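Local coordinates for KLLA0F20702p (PDB 5Y5A), which binds the telomere protein Cdc13 and, as a yeast Est1 homologue, probably recruits telomerase to chromosome ends, this chain being its largely helical N-terminal part, at residues N274-L279 and H324-T329; L367-F372 and K489-T494; H373-I378 and Q389-F394. One frame throughout, in Å; residues are numbered along the deposited sequence.

Contact 1 (N274-L279 and H324-T329); sequences NFTNLL and HIFPQT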
# COMPACT_ATOMS: atom_id res chain seq x y z
N ASN A 274 -1.15 13.26 5.47
CA ASN A 274 -1.08 12.31 6.57
C ASN A 274 0.33 11.81 6.86
O ASN A 274 0.74 11.74 8.03
CB ASN A 274 -2.01 11.13 6.31
CG ASN A 274 -3.44 11.42 6.72
OD1 ASN A 274 -3.80 11.27 7.88
ND2 ASN A 274 -4.25 11.86 5.76
N PHE A 275 1.06 11.44 5.82
CA PHE A 275 2.49 11.14 5.92
C PHE A 275 3.24 12.24 6.68
O PHE A 275 4.06 11.97 7.56
CB PHE A 275 3.08 10.97 4.52
CG PHE A 275 4.52 10.53 4.50
CD1 PHE A 275 4.85 9.19 4.64
CD2 PHE A 275 5.53 11.45 4.28
CE1 PHE A 275 6.18 8.77 4.59
CE2 PHE A 275 6.87 11.04 4.22
CZ PHE A 275 7.19 9.70 4.38
N THR A 276 2.94 13.48 6.33
CA THR A 276 3.61 14.65 6.91
C THR A 276 3.18 14.87 8.36
O THR A 276 3.98 15.25 9.21
CB THR A 276 3.31 15.90 6.08
OG1 THR A 276 3.71 15.66 4.73
CG2 THR A 276 4.06 17.12 6.61
N ASN A 277 1.90 14.61 8.64
CA ASN A 277 1.37 14.75 9.98
C ASN A 277 2.06 13.76 10.92
O ASN A 277 2.27 14.05 12.10
CB ASN A 277 -0.15 14.53 9.98
CG ASN A 277 -0.82 14.90 11.30
OD1 ASN A 277 -1.04 14.05 12.16
ND2 ASN A 277 -1.16 16.18 11.45
N LEU A 278 2.45 12.62 10.36
CA LEU A 278 3.12 11.56 11.12
C LEU A 278 4.62 11.79 11.29
O LEU A 278 5.18 11.53 12.36
CB LEU A 278 2.88 10.21 10.45
CG LEU A 278 3.56 8.97 11.05
CD1 LEU A 278 3.21 8.79 12.52
CD2 LEU A 278 3.19 7.72 10.26
N LEU A 279 5.29 12.25 10.24
CA LEU A 279 6.75 12.26 10.24
C LEU A 279 7.38 13.63 10.11
O LEU A 279 8.59 13.76 10.30
CB LEU A 279 7.28 11.38 9.09
CG LEU A 279 6.95 9.90 9.17
CD1 LEU A 279 7.41 9.19 7.89
CD2 LEU A 279 7.59 9.28 10.41
N HIS A 324 15.62 12.28 6.82
CA HIS A 324 16.02 12.61 5.46
C HIS A 324 15.01 13.52 4.77
O HIS A 324 15.37 14.51 4.13
CB HIS A 324 16.24 11.35 4.63
CG HIS A 324 17.58 10.72 4.84
ND1 HIS A 324 17.77 9.60 5.63
CD2 HIS A 324 18.81 11.07 4.38
CE1 HIS A 324 19.05 9.28 5.63
NE2 HIS A 324 19.70 10.16 4.89
N ILE A 325 13.73 13.20 4.91
CA ILE A 325 12.68 14.01 4.29
C ILE A 325 12.44 15.31 5.06
O ILE A 325 12.35 16.38 4.46
CB ILE A 325 11.36 13.22 4.17
CG1 ILE A 325 11.61 11.92 3.40
CG2 ILE A 325 10.30 14.06 3.47
CD1 ILE A 325 10.34 11.21 2.95
N PHE A 326 12.36 15.22 6.38
CA PHE A 326 12.07 16.37 7.23
C PHE A 326 13.20 16.63 8.24
O PHE A 326 12.99 16.47 9.44
CB PHE A 326 10.75 16.15 7.99
CG PHE A 326 9.59 15.79 7.11
CD1 PHE A 326 8.90 16.77 6.39
CD2 PHE A 326 9.16 14.48 7.01
CE1 PHE A 326 7.82 16.45 5.58
CE2 PHE A 326 8.07 14.15 6.20
CZ PHE A 326 7.40 15.14 5.49
N PRO A 327 14.38 17.04 7.75
CA PRO A 327 15.56 17.14 8.62
C PRO A 327 15.37 18.04 9.84
O PRO A 327 15.84 17.69 10.93
CB PRO A 327 16.64 17.72 7.69
CG PRO A 327 15.87 18.41 6.60
CD PRO A 327 14.66 17.54 6.39
N GLN A 328 14.68 19.17 9.68
CA GLN A 328 14.51 20.12 10.77
C GLN A 328 13.65 19.55 11.88
O GLN A 328 13.95 19.73 13.06
CB GLN A 328 13.90 21.42 10.25
CG GLN A 328 14.83 22.18 9.33
CD GLN A 328 16.17 22.42 9.98
OE1 GLN A 328 16.25 22.99 11.06
NE2 GLN A 328 17.24 21.97 9.32
N THR A 329 12.57 18.88 11.50
CA THR A 329 11.68 18.25 12.46
C THR A 329 12.44 17.22 13.30
O THR A 329 12.20 17.10 14.49
CB THR A 329 10.49 17.58 11.77
OG1 THR A 329 9.77 18.55 10.99
CG2 THR A 329 9.54 16.95 12.80

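Contact 2 (L367-F372 and K489-T494); sequences LLIGSF and KEFGPT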
# COMPACT_ATOMS: atom_id res chain seq x y z
N LEU A 367 8.30 0.53 1.87
CA LEU A 367 8.14 1.85 2.49
C LEU A 367 9.33 2.76 2.12
O LEU A 367 9.14 3.90 1.69
CB LEU A 367 8.03 1.72 4.00
CG LEU A 367 8.18 3.00 4.84
CD1 LEU A 367 6.99 3.94 4.63
CD2 LEU A 367 8.33 2.64 6.31
N LEU A 368 10.53 2.23 2.28
CA LEU A 368 11.77 2.96 2.03
C LEU A 368 11.92 3.37 0.56
O LEU A 368 12.25 4.52 0.26
CB LEU A 368 12.97 2.12 2.46
CG LEU A 368 14.33 2.79 2.38
CD1 LEU A 368 14.36 4.02 3.29
CD2 LEU A 368 15.44 1.79 2.74
N ILE A 369 11.68 2.43 -0.35
CA ILE A 369 11.70 2.73 -1.78
C ILE A 369 10.70 3.83 -2.10
O ILE A 369 11.02 4.83 -2.76
CB ILE A 369 11.40 1.48 -2.63
CG1 ILE A 369 12.66 0.62 -2.75
CG2 ILE A 369 10.91 1.86 -4.04
CD1 ILE A 369 12.40 -0.78 -3.29
N GLY A 370 9.47 3.65 -1.64
CA GLY A 370 8.44 4.66 -1.79
C GLY A 370 8.83 5.99 -1.19
O GLY A 370 8.56 7.04 -1.77
N SER A 371 9.50 5.96 -0.04
CA SER A 371 9.89 7.19 0.65
C SER A 371 10.87 8.06 -0.13
O SER A 371 10.95 9.26 0.12
CB SER A 371 10.48 6.85 2.01
OG SER A 371 9.43 6.50 2.91
N PHE A 372 11.63 7.46 -1.05
CA PHE A 372 12.53 8.26 -1.88
C PHE A 372 11.71 9.17 -2.79
O PHE A 372 12.10 10.30 -3.08
CB PHE A 372 13.48 7.38 -2.71
CG PHE A 372 14.36 8.18 -3.67
CD1 PHE A 372 15.48 8.86 -3.20
CD2 PHE A 372 14.07 8.22 -5.02
CE1 PHE A 372 16.28 9.58 -4.07
CE2 PHE A 372 14.87 8.96 -5.90
CZ PHE A 372 15.98 9.64 -5.43
N LYS A 489 0.75 -4.07 -7.29
CA LYS A 489 0.00 -3.64 -8.47
C LYS A 489 -0.33 -2.16 -8.36
O LYS A 489 -0.80 -1.72 -7.31
CB LYS A 489 -1.27 -4.48 -8.65
CG LYS A 489 -1.00 -5.93 -8.99
CD LYS A 489 -2.22 -6.81 -8.84
CE LYS A 489 -3.17 -6.65 -10.01
NZ LYS A 489 -4.17 -7.76 -10.04
N GLU A 490 -0.04 -1.40 -9.42
CA GLU A 490 -0.28 0.05 -9.51
C GLU A 490 0.60 0.91 -8.60
O GLU A 490 0.35 2.11 -8.44
CB GLU A 490 -1.75 0.37 -9.22
CG GLU A 490 -2.72 -0.41 -10.08
CD GLU A 490 -2.85 0.12 -11.51
OE1 GLU A 490 -1.91 0.75 -12.04
OE2 GLU A 490 -3.92 -0.11 -12.11
N PHE A 491 1.64 0.30 -8.03
CA PHE A 491 2.66 1.02 -7.27
C PHE A 491 3.54 1.81 -8.24
O PHE A 491 4.24 1.23 -9.06
CB PHE A 491 3.51 0.03 -6.47
CG PHE A 491 4.46 0.67 -5.49
CD1 PHE A 491 4.02 1.59 -4.56
CD2 PHE A 491 5.79 0.27 -5.45
CE1 PHE A 491 4.89 2.15 -3.62
CE2 PHE A 491 6.67 0.81 -4.52
CZ PHE A 491 6.21 1.75 -3.60
N GLY A 492 3.51 3.14 -8.13
CA GLY A 492 4.24 4.00 -9.05
C GLY A 492 5.74 3.79 -9.20
O GLY A 492 6.25 3.77 -10.31
N PRO A 493 6.47 3.64 -8.08
CA PRO A 493 7.93 3.52 -8.23
C PRO A 493 8.42 2.32 -9.04
O PRO A 493 9.53 2.37 -9.56
CB PRO A 493 8.41 3.43 -6.78
CG PRO A 493 7.40 4.22 -6.03
CD PRO A 493 6.09 3.87 -6.68
N THR A 494 7.63 1.26 -9.15
CA THR A 494 7.99 0.12 -9.98
C THR A 494 7.18 0.16 -11.28
O THR A 494 7.09 -0.84 -12.00
CB THR A 494 7.77 -1.22 -9.25
OG1 THR A 494 6.48 -1.22 -8.62
CG2 THR A 494 8.84 -1.42 -8.16

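Contact 3 (H373-I378 and Q389-F394); sequences HMYQMI and QSETKF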
# COMPACT_ATOMS: atom_id res chain seq x y z
N HIS A 373 10.56 8.66 -3.25
CA HIS A 373 9.70 9.46 -4.11
C HIS A 373 8.81 10.38 -3.28
O HIS A 373 8.41 11.43 -3.76
CB HIS A 373 8.85 8.55 -5.01
CG HIS A 373 9.66 7.62 -5.85
ND1 HIS A 373 10.11 7.97 -7.11
CD2 HIS A 373 10.14 6.38 -5.61
CE1 HIS A 373 10.82 6.97 -7.61
NE2 HIS A 373 10.85 5.99 -6.72
N MET A 374 8.51 10.00 -2.04
CA MET A 374 7.90 10.95 -1.11
C MET A 374 8.82 12.16 -0.96
O MET A 374 8.38 13.31 -1.06
CB MET A 374 7.64 10.30 0.26
CG MET A 374 6.67 9.11 0.23
SD MET A 374 5.03 9.53 -0.42
CE MET A 374 4.34 10.42 0.98
N TYR A 375 10.11 11.88 -0.74
CA TYR A 375 11.13 12.92 -0.64
C TYR A 375 11.08 13.89 -1.83
O TYR A 375 11.15 15.11 -1.64
CB TYR A 375 12.53 12.28 -0.55
CG TYR A 375 13.68 13.27 -0.38
CD1 TYR A 375 14.11 14.06 -1.44
CD2 TYR A 375 14.34 13.40 0.85
CE1 TYR A 375 15.14 14.96 -1.29
CE2 TYR A 375 15.38 14.31 1.00
CZ TYR A 375 15.77 15.08 -0.08
OH TYR A 375 16.80 15.98 0.04
N GLN A 376 10.98 13.36 -3.04
CA GLN A 376 11.03 14.22 -4.23
C GLN A 376 9.76 15.04 -4.37
O GLN A 376 9.82 16.19 -4.80
CB GLN A 376 11.26 13.39 -5.49
CG GLN A 376 12.59 12.63 -5.49
CD GLN A 376 12.90 12.02 -6.83
OE1 GLN A 376 13.99 12.21 -7.38
NE2 GLN A 376 11.94 11.27 -7.38
N MET A 377 8.62 14.47 -4.00
CA MET A 377 7.38 15.24 -4.06
C MET A 377 7.34 16.30 -2.97
O MET A 377 6.83 17.39 -3.20
CB MET A 377 6.16 14.33 -3.95
CG MET A 377 5.95 13.43 -5.14
SD MET A 377 4.55 12.34 -4.84
CE MET A 377 3.19 13.45 -5.14
N ILE A 378 7.88 15.98 -1.80
CA ILE A 378 7.78 16.89 -0.66
C ILE A 378 8.82 18.01 -0.74
O ILE A 378 8.50 19.17 -0.47
CB ILE A 378 7.92 16.10 0.67
CG1 ILE A 378 6.64 15.29 0.93
CG2 ILE A 378 8.20 17.05 1.83
CD1 ILE A 378 6.77 14.25 2.04
N GLN A 389 23.00 17.11 -2.85
CA GLN A 389 23.73 16.31 -1.87
C GLN A 389 22.80 15.68 -0.83
O GLN A 389 23.02 14.54 -0.42
CB GLN A 389 24.81 17.16 -1.20
CG GLN A 389 25.90 17.60 -2.18
CD GLN A 389 26.84 18.65 -1.60
OE1 GLN A 389 26.52 19.30 -0.61
NE2 GLN A 389 28.00 18.82 -2.24
N SER A 390 21.78 16.42 -0.41
CA SER A 390 20.77 15.90 0.52
C SER A 390 20.03 14.72 -0.09
O SER A 390 19.82 13.70 0.57
CB SER A 390 19.77 16.99 0.91
OG SER A 390 20.39 17.99 1.70
N GLU A 391 19.61 14.87 -1.34
CA GLU A 391 18.94 13.80 -2.07
C GLU A 391 19.87 12.61 -2.25
O GLU A 391 19.46 11.46 -2.11
CB GLU A 391 18.43 14.33 -3.42
CG GLU A 391 17.68 13.31 -4.27
CD GLU A 391 16.88 13.95 -5.40
OE1 GLU A 391 16.69 13.29 -6.44
OE2 GLU A 391 16.43 15.10 -5.24
N THR A 392 21.14 12.88 -2.55
CA THR A 392 22.14 11.83 -2.72
C THR A 392 22.39 11.07 -1.41
O THR A 392 22.54 9.84 -1.40
CB THR A 392 23.47 12.42 -3.24
OG1 THR A 392 23.24 13.04 -4.51
CG2 THR A 392 24.54 11.35 -3.40
N LYS A 393 22.41 11.81 -0.30
CA LYS A 393 22.59 11.20 1.02
C LYS A 393 21.47 10.20 1.34
O LYS A 393 21.71 9.17 1.97
CB LYS A 393 22.65 12.27 2.12
CG LYS A 393 23.93 13.09 2.14
CD LYS A 393 25.11 12.23 2.54
CE LYS A 393 26.38 13.06 2.65
NZ LYS A 393 27.53 12.20 3.05
N PHE A 394 20.24 10.50 0.91
CA PHE A 394 19.11 9.61 1.17
C PHE A 394 19.26 8.34 0.34
O PHE A 394 19.05 7.23 0.84
CB PHE A 394 17.77 10.29 0.84
CG PHE A 394 16.55 9.54 1.37
CD1 PHE A 394 16.69 8.56 2.34
CD2 PHE A 394 15.29 9.82 0.87
CE1 PHE A 394 15.58 7.87 2.83
CE2 PHE A 394 14.16 9.13 1.35
CZ PHE A 394 14.31 8.16 2.33

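Contact 1 (N274-L279 and H324-T329)
The carbonyl oxygen of L279, at the end of helix 271-279, is approached by F326 and T329 and also accepts a hydrogen bond from the indole NH of W330. F326 comes nearest, its CD2 standing 3.4 Å from L279 O, while the methyl CG2 of T329 is looser at 4.2 Å. No hydrogen bond joins the two segments directly, so this region illustrates how a helix's last turn can be joined to a chain turn by one aromatic ring.

F326 is the first residue to leave helical geometry after helix 318-325, and its ring enters the contact from that turn. CG lies anti to the carbonyl carbon (chi1 -53°), which sets the ring against the last turn of helix 271-279, among F275, T276 and L279. The CE2 corner of F326 meets F275 CE2 at 3.9 Å; seen from F326, that carbon lies at the ring edge, near the plane. Its neighbour I325 holds CG2 over one face of the F326 ring, 3.5 Å above the plane and offset toward the rim. T276 crosses F326 at about a right angle, with T276 OG1 3.8 Å from F326 CZ and its methyl CG2 near CE1 and CZ of that ring. The hydroxyl is already engaged by I272 O within its own helix.

F275 extends with CG anti to the backbone N (chi1 -175°), and the far end of its ring meets I325. There I325 CD1 lies at the ring edge, 3.7 Å from F275 CE2.

Both phenylalanines also touch I378 of helix 339-379. Helix 251-263 meets F275 through V259, whereas helix 285-298 supplies L290 against L279 and F287 against T329, so helices 251-263, 285-298 and 339-379 all pack against the join.

Contact 2 (L367-F372 and K489-T494)
The F491 ring has P493 CD, from two residues further along the loop, 3.5 Å above the plane and over its centre, while G370 of the long helix approaches the ring obliquely. Loop and helix belong to an all-helical region of the Est1 DNA/RNA binding family, in the TPR clan, where segment 489-494 is laid against the side of helix 339-379. It is an example of an irregular segment whose own side chains pack on each other and jointly meet a helix.

The helix makes this meeting with little bulk. G370 has no side chain to stand between the surfaces, and G370 CA lies 4.1 Å from F491 CZ. F491 reaches it with CG anti to the backbone N (chi1 -171°), placing CZ at the tip of the ring next to G370. Beside it, I369 and P493 cross obliquely, with I369 CG2 4.0 Å from P493 CB. The same methyl approaches the F491 ring more loosely at CE2.

All four touching residues are buried, and no hydrogen bond crosses between the segments. W432 of helix 421-433 touches both I369 and P493, extending the apolar cluster. Earlier in the loop, K489 makes a cation-pi contact with an aromatic side chain of the bound peptide and E490 packs on an aromatic side chain there, so the loop links the helical core to the peptide site.

Within the helix, L367 O accepts two bonds: S371 N donates at 2.7 Å, and S371 OG donates at 2.9 Å from above the carbonyl plane, 46° out of it.

Contact 3 (H373-I378 and Q389-F394)
Y375, E391 and F394 carry the meeting of helical segments 373-378 and 389-394, which run nearly antiparallel (164°), their axes 11.2 Å apart at closest. The tyrosine is the central piece. With CG anti to its own backbone N (chi1 -177°), it stretches across to the opposite helix, and its CE1 comes within 4.0 Å of E391 CB. The hydroxyl continues to the backbone there; Y375 OH stands 3.3 Å from E391 N, but the angle is too poor for a hydrogen bond. S390 CB is equally near the hydroxyl, while S390 OG is bonded back to R386 O.

F394 slides past the tyrosine in the opposite direction. The nearest carbons, Y375 CD2 and F394 CD2, are 3.7 Å apart, and the ring planes make an oblique angle of 40°. F394 is also stacked on H324. Replacing Y375 with an alanine would probably open a gap between the helices and leave F394 without its aromatic neighbour on this side.

With the Y375 hydroxyl lying against S390 and the E391 backbone without a clear bond, this helical hairpin seems to rest here on van der Waals contact more than on polar bonds.

Following the chain from the N terminus, contact 1 comes first: helix 271-279 leads through a largely helical excursion to the turn after helix 318-325, which closes back on it. Helix 339-379 then supplies one side of both remaining contacts. Contact 3 closes a short connection between this helix and helix 385-410, and lies wholly within the much longer excursion that contact 2 closes when the 489-494 loop returns. Contact 1 is in series with both, and none cross. They also touch: H324 O meets Y375 CE2, I325 CD1 meets S371 O, and P493 meets H373. Helix 339-379 thus ties the 271-279 region, helix 385-410 and the peptide-facing loop together.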